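Side-chain contact in mannan endo-1,4-beta-mannosidase (PDB 2C0H), which hydrolyses internal beta-1,4-mannosidic linkages in mannans, galactomannans and glucomannans, cutting mannan-type polysaccharides into short oligosaccharides: residues His279-Asn283 against Phe284-Lys288. The protein carries 3 engineered substitutions. Numbering follows the deposited sequence.
Sequences HSFSN and FRLKK. With SO4 (sulfate ion), chain B.
F284 lays its ring against H279 and under the side-chain oxygen of N283, within a 3-10 turn to which it belongs, a compact example of a buried ring closing a turn in a loop of the TIM barrel, here between strands 260-263 and 290-294. The turn itself is held by F284 N, which donates to F281 O at 3.2 Å, and by a weak bond from R285 N to S282 O. From there the side chain can be followed outward. CB lies against F281 O and the carbonyl carbon of N283; with CG anti to the carbonyl carbon (chi1 -61°), the ring swings back toward the start of the turn. CD2 then passes S280 O at 3.9 Å, CE2 meets H279 CB at 4.0 Å, and CZ reaches H279 CD2. The two rings are steeply inclined, their planes 82° apart, while N283 OD1 sits over one face of F284, toward its rim, 3.6 Å from CE1, and over a face of the H279 ring too. M228 and Y317 also touch this phenylalanine. With the ring cut back to an alanine, H279 is likely to be left with a gap beside CB and CD2, and the N283 amide oxygen without the ring beneath it. F281, in the same turn, presents its edge to the buried K288 O, and F281 CZ also touches L286 CB. A water bridges the two halves, donating to F281 O at 2.7 Å and accepting from L286 N.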
loop_
_atom_site.group_PDB
_atom_site.type_symbol
_atom_site.label_atom_id
_atom_site.label_comp_id
_atom_site.label_asym_id
_atom_site.label_seq_id
_atom_site.Cartn_x
_atom_site.Cartn_y
_atom_site.Cartn_z
ATOM N N HIS A 279 0.364 -20.952 -2.320
ATOM C CA HIS A 279 1.806 -21.187 -2.437
ATOM C C HIS A 279 2.565 -20.535 -1.294
ATOM O O HIS A 279 2.082 -19.586 -0.667
ATOM C CB HIS A 279 2.342 -20.592 -3.751
ATOM C CG HIS A 279 1.651 -21.087 -4.979
ATOM N ND1 HIS A 279 1.966 -22.284 -5.581
ATOM C CD2 HIS A 279 0.653 -20.545 -5.714
ATOM C CE1 HIS A 279 1.187 -22.461 -6.634
ATOM N NE2 HIS A 279 0.383 -21.418 -6.736
ATOM N N SER A 280 3.776 -21.012 -1.060
ATOM C CA SER A 280 4.716 -20.332 -0.181
ATOM C C SER A 280 5.333 -19.144 -0.915
ATOM O O SER A 280 5.382 -19.128 -2.150
ATOM C CB SER A 280 5.807 -21.292 0.303
ATOM O OG SER A 280 5.241 -22.272 1.176
ATOM N N PHE A 281 5.775 -18.159 -0.136
ATOM C CA PHE A 281 6.424 -16.969 -0.660
ATOM C C PHE A 281 7.514 -17.338 -1.678
ATOM O O PHE A 281 7.647 -16.677 -2.712
ATOM C CB PHE A 281 7.001 -16.162 0.505
ATOM C CG PHE A 281 7.928 -15.054 0.097
ATOM C CD1 PHE A 281 7.438 -13.838 -0.305
ATOM C CD2 PHE A 281 9.301 -15.236 0.162
ATOM C CE1 PHE A 281 8.312 -12.798 -0.650
ATOM C CE2 PHE A 281 10.169 -14.218 -0.187
ATOM C CZ PHE A 281 9.672 -13.008 -0.604
ATOM N N SER A 282 8.296 -18.373 -1.387
ATOM C CA SER A 282 9.438 -18.738 -2.245
ATOM C C SER A 282 9.059 -19.164 -3.673
ATOM O O SER A 282 9.883 -19.115 -4.591
ATOM C CB SER A 282 10.272 -19.823 -1.574
ATOM O OG SER A 282 9.484 -20.977 -1.334
ATOM N N ASN A 283 7.818 -19.580 -3.884
ATOM C CA ASN A 283 7.319 -19.912 -5.225
ATOM C C ASN A 283 7.423 -18.765 -6.235
ATOM O O ASN A 283 7.569 -19.009 -7.437
ATOM C CB ASN A 283 5.846 -20.330 -5.122
ATOM C CG ASN A 283 5.206 -20.615 -6.469
ATOM O OD1 ASN A 283 4.382 -19.830 -6.960
ATOM N ND2 ASN A 283 5.550 -21.743 -7.064
ATOM N N PHE A 284 7.345 -17.527 -5.737
ATOM C CA PHE A 284 7.210 -16.338 -6.588
ATOM C C PHE A 284 8.531 -15.704 -6.978
ATOM O O PHE A 284 8.540 -14.773 -7.778
ATOM C CB PHE A 284 6.267 -15.332 -5.921
ATOM C CG PHE A 284 4.892 -15.870 -5.720
ATOM C CD1 PHE A 284 4.067 -16.080 -6.807
ATOM C CD2 PHE A 284 4.429 -16.184 -4.458
ATOM C CE1 PHE A 284 2.798 -16.597 -6.649
ATOM C CE2 PHE A 284 3.156 -16.698 -4.286
ATOM C CZ PHE A 284 2.340 -16.903 -5.375
ATOM N N ARG A 285 9.626 -16.217 -6.428
ATOM C CA ARG A 285 10.988 -15.832 -6.832
ATOM C C ARG A 285 11.240 -14.327 -6.676
ATOM O O ARG A 285 11.848 -13.678 -7.554
ATOM C CB ARG A 285 11.297 -16.301 -8.258
ATOM C CG ARG A 285 10.946 -17.757 -8.589
ATOM C CD ARG A 285 11.453 -18.753 -7.562
ATOM N NE ARG A 285 12.900 -18.692 -7.357
ATOM C CZ ARG A 285 13.553 -19.348 -6.397
ATOM N NH1 ARG A 285 12.894 -20.123 -5.538
ATOM N NH2 ARG A 285 14.872 -19.226 -6.290
ATOM N N LEU A 286 10.791 -13.788 -5.549
ATOM C CA LEU A 286 10.979 -12.379 -5.225
ATOM C C LEU A 286 12.181 -12.130 -4.308
ATOM O O LEU A 286 12.555 -12.982 -3.497
ATOM C CB LEU A 286 9.716 -11.840 -4.566
ATOM C CG LEU A 286 8.466 -11.962 -5.435
ATOM C CD1 LEU A 286 7.234 -11.635 -4.628
ATOM C CD2 LEU A 286 8.570 -11.073 -6.668
ATOM N N LYS A 287 12.752 -10.935 -4.424
ATOM C CA LYS A 287 13.943 -10.555 -3.673
ATOM C C LYS A 287 13.688 -9.428 -2.648
ATOM O O LYS A 287 14.629 -8.820 -2.110
ATOM C CB LYS A 287 15.040 -10.151 -4.658
ATOM C CG LYS A 287 15.429 -11.247 -5.611
ATOM C CD LYS A 287 16.620 -10.853 -6.474
ATOM C CE LYS A 287 16.250 -9.777 -7.471
ATOM N NZ LYS A 287 17.275 -9.611 -8.555
ATOM N N LYS A 288 12.414 -9.140 -2.374
ATOM C CA LYS A 288 12.014 -8.204 -1.326
ATOM C C LYS A 288 10.918 -8.896 -0.547
ATOM O O LYS A 288 10.344 -9.846 -1.084
ATOM C CB LYS A 288 11.414 -6.917 -1.906
ATOM C CG LYS A 288 12.249 -6.197 -2.936
ATOM C CD LYS A 288 11.489 -4.947 -3.397
ATOM C CE LYS A 288 12.060 -4.344 -4.668
ATOM N NZ LYS A 288 13.420 -3.843 -4.358
HETATM S S SO4 B . 15.037 -6.841 -9.713
HETATM O O1 SO4 B . 14.138 -6.224 -8.738
HETATM O O2 SO4 B . 15.077 -6.015 -10.922
HETATM O O3 SO4 B . 14.595 -8.178 -10.108
HETATM O O4 SO4 B . 16.389 -6.924 -9.150
HETATM O O HOH W 1 9.872 -15.324 -3.321
#